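Local coordinates for putative polyphosphate kinase 2 family protein (Arthrobacter aurescens, PDB 3RHF), which probably acts as a polyphosphate kinase of the PPK2 family, moving phosphate between polyphosphate and nucleotides, at residues R75-L80 with Q128-G133; T107-P112 with G136-S141. All blocks are in the same frame, centred on the assembly; numbering follows the deposited sequence.

Interaction 1 of 2, residues R75-L80 with Q128-G133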
ATOM      1  N   ARG A  75     -17.594   3.174  -5.312  1.00 29.32           N
ATOM      2  CA  ARG A  75     -16.337   2.566  -4.925  1.00 28.91           C
ATOM      3  C   ARG A  75     -15.949   1.596  -6.023  1.00 28.54           C
ATOM      4  O   ARG A  75     -16.687   1.423  -6.968  1.00 28.94           O
ATOM      5  CB  ARG A  75     -16.514   1.820  -3.621  1.00 29.13           C
ATOM      6  CG  ARG A  75     -17.523   0.693  -3.724  1.00 32.93           C
ATOM      7  CD  ARG A  75     -18.114   0.370  -2.372  1.00 36.88           C
ATOM      8  NE  ARG A  75     -19.278   1.195  -2.140  1.00 40.62           N
ATOM      9  CZ  ARG A  75     -19.943   1.270  -1.007  1.00 42.91           C
ATOM     10  NH1 ARG A  75     -20.994   2.053  -0.947  1.00 44.18           N
ATOM     11  NH2 ARG A  75     -19.564   0.583   0.062  1.00 46.16           N
ATOM     12  N   LEU A  76     -14.803   0.957  -5.888  1.00 26.03           N
ATOM     13  CA  LEU A  76     -14.297   0.120  -6.930  1.00 25.22           C
ATOM     14  C   LEU A  76     -13.630  -1.110  -6.364  1.00 23.40           C
ATOM     15  O   LEU A  76     -13.057  -1.080  -5.304  1.00 22.51           O
ATOM     16  CB  LEU A  76     -13.318   0.939  -7.801  1.00 26.40           C
ATOM     17  CG  LEU A  76     -12.997   0.354  -9.196  1.00 28.30           C
ATOM     18  CD1 LEU A  76     -13.020   1.370 -10.287  1.00 32.99           C
ATOM     19  CD2 LEU A  76     -11.677  -0.289  -9.183  1.00 31.86           C
ATOM     20  N   LEU A  77     -13.707  -2.205  -7.101  1.00 23.47           N
ATOM     21  CA  LEU A  77     -13.169  -3.505  -6.681  1.00 22.69           C
ATOM     22  C   LEU A  77     -12.505  -4.168  -7.891  1.00 23.15           C
ATOM     23  O   LEU A  77     -13.183  -4.543  -8.872  1.00 22.46           O
ATOM     24  CB  LEU A  77     -14.278  -4.419  -6.112  1.00 22.15           C
ATOM     25  CG  LEU A  77     -13.859  -5.837  -5.614  1.00 21.84           C
ATOM     26  CD1 LEU A  77     -12.760  -5.779  -4.524  1.00 20.45           C
ATOM     27  CD2 LEU A  77     -14.999  -6.742  -5.143  1.00 20.51           C
ATOM     28  N   LEU A  78     -11.172  -4.277  -7.792  1.00 22.67           N
ATOM     29  CA  LEU A  78     -10.353  -4.976  -8.724  1.00 21.77           C
ATOM     30  C   LEU A  78     -10.141  -6.384  -8.219  1.00 22.75           C
ATOM     31  O   LEU A  78      -9.613  -6.570  -7.103  1.00 23.12           O
ATOM     32  CB  LEU A  78      -9.024  -4.274  -8.842  1.00 21.76           C
ATOM     33  CG  LEU A  78      -7.955  -4.851  -9.786  1.00 24.28           C
ATOM     34  CD1 LEU A  78      -8.396  -4.774 -11.277  1.00 25.51           C
ATOM     35  CD2 LEU A  78      -6.647  -4.114  -9.589  1.00 23.68           C
ATOM     36  N   ILE A  79     -10.563  -7.366  -9.035  1.00 22.60           N
ATOM     37  CA  ILE A  79     -10.324  -8.779  -8.792  1.00 22.43           C
ATOM     38  C   ILE A  79      -9.301  -9.323  -9.771  1.00 23.15           C
ATOM     39  O   ILE A  79      -9.549  -9.349 -10.990  1.00 22.83           O
ATOM     40  CB  ILE A  79     -11.639  -9.683  -8.928  1.00 22.28           C
ATOM     41  CG1 ILE A  79     -12.720  -9.234  -7.934  1.00 23.72           C
ATOM     42  CG2 ILE A  79     -11.310 -11.107  -8.649  1.00 20.77           C
ATOM     43  CD1 ILE A  79     -14.065  -9.888  -8.061  1.00 22.38           C
ATOM     44  N   LEU A  80      -8.196  -9.822  -9.218  1.00 23.94           N
ATOM     45  CA  LEU A  80      -7.191 -10.548 -10.000  1.00 25.50           C
ATOM     46  C   LEU A  80      -7.163 -12.050  -9.756  1.00 26.15           C
ATOM     47  O   LEU A  80      -7.036 -12.482  -8.625  1.00 26.70           O
ATOM     48  CB  LEU A  80      -5.830 -10.028  -9.725  1.00 24.34           C
ATOM     49  CG  LEU A  80      -5.710  -8.599 -10.183  1.00 27.05           C
ATOM     50  CD1 LEU A  80      -4.559  -7.969  -9.379  1.00 29.80           C
ATOM     51  CD2 LEU A  80      -5.481  -8.532 -11.681  1.00 27.57           C
ATOM     52  N   GLN A 128     -14.600  -8.343   3.231  1.00 24.58           N
ATOM     53  CA  GLN A 128     -13.499  -7.509   2.745  1.00 23.94           C
ATOM     54  C   GLN A 128     -13.863  -6.569   1.622  1.00 22.78           C
ATOM     55  O   GLN A 128     -13.016  -5.893   1.180  1.00 21.97           O
ATOM     56  CB  GLN A 128     -12.326  -8.382   2.270  1.00 23.77           C
ATOM     57  CG  GLN A 128     -11.919  -9.432   3.286  1.00 23.87           C
ATOM     58  CD  GLN A 128     -11.362  -8.827   4.570  1.00 28.24           C
ATOM     59  OE1 GLN A 128     -10.592  -7.861   4.534  1.00 25.48           O
ATOM     60  NE2 GLN A 128     -11.738  -9.407   5.716  1.00 31.14           N
ATOM     61  N   VAL A 129     -15.118  -6.510   1.182  1.00 22.82           N
ATOM     62  CA  VAL A 129     -15.509  -5.642   0.106  1.00 22.01           C
ATOM     63  C   VAL A 129     -15.233  -4.179   0.434  1.00 22.29           C
ATOM     64  O   VAL A 129     -15.309  -3.776   1.574  1.00 23.23           O
ATOM     65  CB  VAL A 129     -16.974  -5.860  -0.251  1.00 22.88           C
ATOM     66  CG1 VAL A 129     -17.198  -7.290  -0.630  1.00 24.01           C
ATOM     67  CG2 VAL A 129     -17.934  -5.471   0.928  1.00 24.57           C
ATOM     68  N   PRO A 130     -14.861  -3.373  -0.563  1.00 22.51           N
ATOM     69  CA  PRO A 130     -14.398  -2.062  -0.187  1.00 22.80           C
ATOM     70  C   PRO A 130     -15.554  -1.165   0.325  1.00 24.06           C
ATOM     71  O   PRO A 130     -16.726  -1.363  -0.029  1.00 23.03           O
ATOM     72  CB  PRO A 130     -13.783  -1.530  -1.451  1.00 21.89           C
ATOM     73  CG  PRO A 130     -14.587  -2.168  -2.538  1.00 24.45           C
ATOM     74  CD  PRO A 130     -14.968  -3.526  -2.021  1.00 23.29           C
ATOM     75  N   ALA A 131     -15.206  -0.231   1.197  1.00 23.77           N
ATOM     76  CA  ALA A 131     -16.172   0.727   1.692  1.00 25.21           C
ATOM     77  C   ALA A 131     -16.331   1.853   0.637  1.00 24.78           C
ATOM     78  O   ALA A 131     -15.506   1.977  -0.282  1.00 23.01           O
ATOM     79  CB  ALA A 131     -15.681   1.304   3.060  1.00 25.65           C
ATOM     80  N   ALA A 132     -17.398   2.644   0.788  1.00 25.09           N
ATOM     81  CA  ALA A 132     -17.599   3.900   0.029  1.00 25.81           C
ATOM     82  C   ALA A 132     -16.313   4.708  -0.149  1.00 24.92           C
ATOM     83  O   ALA A 132     -15.577   4.936   0.780  1.00 25.13           O
ATOM     84  CB  ALA A 132     -18.644   4.781   0.689  1.00 26.41           C
ATOM     85  N   GLY A 133     -16.045   5.120  -1.368  1.00 24.21           N
ATOM     86  CA  GLY A 133     -14.868   5.896  -1.637  1.00 24.48           C
ATOM     87  C   GLY A 133     -13.572   5.116  -1.684  1.00 24.29           C
ATOM     88  O   GLY A 133     -12.508   5.723  -1.856  1.00 24.34           O
TER
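Arg75 folds its side chain over the backbone of Pro130, Ala131 and Ala132. Its CG sits between the backbone N and the carbonyl carbon (chi1 62°), and the chain bends again at chi3 (89°). These turns bring the aliphatic part of the side chain against two carbonyl oxygens of the loop. Arg75 CD lies 3.2 Å from Pro130 O, and Arg75 CB lies 3.5 Å from Ala131 O. The guanidinium meets Pro130 O at its edge, in plane. The bond from Arg75 NH2 to Pro130 O is straight but weak, at 3.4 Å. One face of the same group lies against the backbone N of Ala132. Arg75 NH2 and Ala132 N are both donors, so their closeness is packing, not a bond. The firmer polar partner of the guanidinium is Pro73 O, which takes a hydrogen bond from Arg75 NH1.

Further along the strand, Pro130 CG rests on the carbonyl Leu76 O at 3.3 Å. The apolar touch is between Pro130 CD and Leu77 CD1 at 4.0 Å, and the two side chains cross at about a right angle. Leu76 itself turns the other way, onto helix 250-266.

This is loop-against-strand packing at the start of strand 75-82. The loop follows helix 123-126 and leads into strand 135-139, the parallel neighbour of 75-82 in an alpha/beta/alpha sandwich, consistent with the P-loop NTPase clan. Backbone bonds from Leu76 to Met134 and Gly136 begin that pairing. On the other flank, Arg75 and Leu77 make backbone hydrogen bonds to Thr180 at the start of strand 179-187.

Interaction 2 of 2, residues T107-P112 with G136-S141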
ATOM      1  N   THR A 107      -6.798  -7.164  -0.095  1.00 21.79           N
ATOM      2  CA  THR A 107      -6.799  -8.467   0.523  1.00 22.51           C
ATOM      3  C   THR A 107      -6.189  -9.511  -0.445  1.00 22.15           C
ATOM      4  O   THR A 107      -6.616  -9.634  -1.579  1.00 21.75           O
ATOM      5  CB  THR A 107      -8.247  -8.910   0.911  1.00 23.42           C
ATOM      6  OG1 THR A 107      -8.847  -7.928   1.779  1.00 26.27           O
ATOM      7  CG2 THR A 107      -8.211 -10.268   1.618  1.00 22.19           C
ATOM      8  N   ALA A 108      -5.179 -10.230   0.019  1.00 22.47           N
ATOM      9  CA  ALA A 108      -4.651 -11.428  -0.639  1.00 23.38           C
ATOM     10  C   ALA A 108      -5.202 -12.647   0.108  1.00 24.43           C
ATOM     11  O   ALA A 108      -4.697 -13.037   1.185  1.00 23.19           O
ATOM     12  CB  ALA A 108      -3.114 -11.416  -0.598  1.00 22.26           C
ATOM     13  N   PHE A 109      -6.267 -13.212  -0.445  1.00 26.63           N
ATOM     14  CA  PHE A 109      -6.908 -14.407   0.109  1.00 28.50           C
ATOM     15  C   PHE A 109      -5.963 -15.604   0.071  1.00 30.44           C
ATOM     16  O   PHE A 109      -5.403 -15.949  -0.967  1.00 31.06           O
ATOM     17  CB  PHE A 109      -8.227 -14.708  -0.619  1.00 28.65           C
ATOM     18  CG  PHE A 109      -9.332 -13.697  -0.320  1.00 28.77           C
ATOM     19  CD1 PHE A 109     -10.001 -13.713   0.899  1.00 29.01           C
ATOM     20  CD2 PHE A 109      -9.660 -12.711  -1.240  1.00 28.13           C
ATOM     21  CE1 PHE A 109     -10.992 -12.785   1.193  1.00 27.63           C
ATOM     22  CE2 PHE A 109     -10.627 -11.774  -0.958  1.00 28.49           C
ATOM     23  CZ  PHE A 109     -11.309 -11.813   0.264  1.00 28.48           C
ATOM     24  N   LYS A 110      -5.748 -16.193   1.243  1.00 33.04           N
ATOM     25  CA  LYS A 110      -4.838 -17.333   1.444  1.00 34.72           C
ATOM     26  C   LYS A 110      -5.751 -18.562   1.588  1.00 35.24           C
ATOM     27  O   LYS A 110      -6.953 -18.433   1.378  1.00 35.25           O
ATOM     28  CB  LYS A 110      -4.011 -17.094   2.722  1.00 35.65           C
ATOM     29  N   ALA A 111      -5.231 -19.735   1.963  1.00 35.55           N
ATOM     30  CA  ALA A 111      -6.144 -20.911   2.136  1.00 35.81           C
ATOM     31  C   ALA A 111      -7.087 -20.603   3.304  1.00 34.94           C
ATOM     32  O   ALA A 111      -6.720 -19.902   4.220  1.00 34.44           O
ATOM     33  CB  ALA A 111      -5.396 -22.248   2.366  1.00 34.97           C
ATOM     34  N   PRO A 112      -8.304 -21.110   3.256  1.00 34.76           N
ATOM     35  CA  PRO A 112      -9.245 -20.751   4.296  1.00 35.01           C
ATOM     36  C   PRO A 112      -8.858 -21.295   5.656  1.00 35.69           C
ATOM     37  O   PRO A 112      -8.397 -22.454   5.739  1.00 36.08           O
ATOM     38  CB  PRO A 112     -10.539 -21.417   3.833  1.00 34.92           C
ATOM     39  CG  PRO A 112     -10.094 -22.499   2.917  1.00 35.40           C
ATOM     40  CD  PRO A 112      -8.915 -21.958   2.226  1.00 35.56           C
ATOM     41  N   GLY A 136     -10.888  -1.267  -3.708  1.00 19.99           N
ATOM     42  CA  GLY A 136     -10.558  -2.566  -3.120  1.00 20.47           C
ATOM     43  C   GLY A 136      -9.793  -3.404  -4.116  1.00 21.03           C
ATOM     44  O   GLY A 136     -10.133  -3.422  -5.334  1.00 22.01           O
ATOM     45  N   VAL A 137      -8.752  -4.086  -3.635  1.00 20.91           N
ATOM     46  CA  VAL A 137      -8.029  -5.022  -4.493  1.00 20.83           C
ATOM     47  C   VAL A 137      -8.027  -6.396  -3.875  1.00 21.04           C
ATOM     48  O   VAL A 137      -7.562  -6.585  -2.742  1.00 19.86           O
ATOM     49  CB  VAL A 137      -6.603  -4.545  -4.809  1.00 22.01           C
ATOM     50  CG1 VAL A 137      -5.838  -5.665  -5.549  1.00 21.86           C
ATOM     51  CG2 VAL A 137      -6.631  -3.226  -5.610  1.00 20.97           C
ATOM     52  N   PHE A 138      -8.562  -7.346  -4.649  1.00 22.06           N
ATOM     53  CA  PHE A 138      -8.551  -8.781  -4.324  1.00 22.21           C
ATOM     54  C   PHE A 138      -7.481  -9.529  -5.162  1.00 23.49           C
ATOM     55  O   PHE A 138      -7.666  -9.789  -6.372  1.00 21.90           O
ATOM     56  CB  PHE A 138      -9.919  -9.430  -4.605  1.00 22.84           C
ATOM     57  CG  PHE A 138     -11.024  -9.132  -3.584  1.00 21.08           C
ATOM     58  CD1 PHE A 138     -10.818  -8.350  -2.453  1.00 21.61           C
ATOM     59  CD2 PHE A 138     -12.288  -9.679  -3.784  1.00 20.61           C
ATOM     60  CE1 PHE A 138     -11.881  -8.103  -1.521  1.00 20.46           C
ATOM     61  CE2 PHE A 138     -13.344  -9.420  -2.901  1.00 20.34           C
ATOM     62  CZ  PHE A 138     -13.139  -8.630  -1.765  1.00 20.01           C
ATOM     63  N   ASP A 139      -6.352  -9.819  -4.504  1.00 24.39           N
ATOM     64  CA  ASP A 139      -5.383 -10.797  -4.997  1.00 26.80           C
ATOM     65  C   ASP A 139      -5.872 -12.217  -4.631  1.00 27.09           C
ATOM     66  O   ASP A 139      -5.776 -12.652  -3.486  1.00 25.55           O
ATOM     67  CB  ASP A 139      -3.979 -10.504  -4.449  1.00 27.68           C
ATOM     68  CG  ASP A 139      -2.913 -11.460  -4.962  1.00 29.90           C
ATOM     69  OD1 ASP A 139      -3.292 -12.457  -5.574  1.00 34.75           O
ATOM     70  OD2 ASP A 139      -1.690 -11.228  -4.758  1.00 33.41           O
ATOM     71  N   ARG A 140      -6.357 -12.911  -5.667  1.00 29.07           N
ATOM     72  CA  ARG A 140      -7.261 -14.054  -5.566  1.00 29.34           C
ATOM     73  C   ARG A 140      -8.582 -13.600  -4.954  1.00 27.99           C
ATOM     74  O   ARG A 140      -8.652 -12.512  -4.402  1.00 28.32           O
ATOM     75  CB  ARG A 140      -6.653 -15.213  -4.787  1.00 30.91           C
ATOM     76  CG  ARG A 140      -5.376 -15.732  -5.363  1.00 33.52           C
ATOM     77  CD  ARG A 140      -4.831 -16.784  -4.430  1.00 38.78           C
ATOM     78  NE  ARG A 140      -3.616 -17.395  -4.928  1.00 43.45           N
ATOM     79  CZ  ARG A 140      -2.381 -16.939  -4.727  1.00 47.46           C
ATOM     80  NH1 ARG A 140      -1.366 -17.616  -5.255  1.00 49.51           N
ATOM     81  NH2 ARG A 140      -2.141 -15.824  -4.021  1.00 47.42           N
ATOM     82  N   SER A 141      -9.614 -14.416  -5.102  1.00 26.47           N
ATOM     83  CA  SER A 141     -10.964 -13.991  -4.818  1.00 25.93           C
ATOM     84  C   SER A 141     -11.945 -15.142  -4.527  1.00 25.36           C
ATOM     85  O   SER A 141     -11.550 -16.263  -4.147  1.00 25.24           O
ATOM     86  CB  SER A 141     -11.472 -13.214  -6.008  1.00 25.04           C
ATOM     87  OG  SER A 141     -11.873 -14.121  -7.001  1.00 25.72           O
TER
HETATM   88  O   HOH W   1      -3.808 -14.477  -2.671  1.00 30.77           O
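Asp139 O is gripped by two donors. The backbone N of Phe109 reaches it at 3.1 Å in a weak, bent bond (131°). Water 1 donates to it at 2.8 Å and also donates to Phe109 O. The same water accepts from Arg140 NH2, lying in the guanidinium plane at its edge. It therefore ties the two chain segments together just where the strands end. Arg140 also forms a salt bridge to Asp84, while its pairing with Asp139 OD1 is long and rests on charge alone.

Before this point the strands pair in parallel. Thr107 N gives a nearly straight bond to Val137 O (2.8 Å), and Asp139 N returns a more bent one to Thr107 O (2.9 Å).

Phe109 and Phe138 form a T-shaped pair, with planes at 84° and centroids 5.0 Å apart. Phe109 CG is anti to the carbonyl carbon (chi1 -70°), which swings the ring edge toward the face of Phe138, with CE2 over its centre. Phe109 CD2 also touches Arg140 O at 3.3 Å, and Thr107 CG2 covers one face of the Phe109 ring. Without the Phe138 ring, for instance with an alanine here, the edge of Phe109 would probably lose the face it points at, and a gap would open beside Leu77 and Ile125.

The contact joins strand 104-108 to strand 135-139, the edge pair of the central parallel sheet in the alpha/beta/alpha sandwich. Helix 123-126 packs on the phenylalanines through Ile125. Ala108 and Asp139 face the other way; Asp139 meets helix 88-98 and has a bound phosphate ion nearby. Gln102 of the second subunit packs on Ala108 and makes a weak hydrogen bond to Asp139 OD2.

Overall arrangement
Both interactions belong to the same parallel sheet and meet where strands 75-82 and 135-139 pair. Leu76 O and Leu78 O of interaction 1 probably bond to Gly136 N and Phe138 N of interaction 2. The centres of the two interactions lie about 12 Å apart. Interaction 2 is the more buried and joins two strands by a short parallel backbone ladder, an aromatic pair and a water. Interaction 1 is only partly buried. It sets a loop against a strand through proline packing and one weak arginine bond. Interaction 1 lies where strand 75-82 starts. Interaction 2 continues past the ends of its strands, near the phosphate ion and the second subunit.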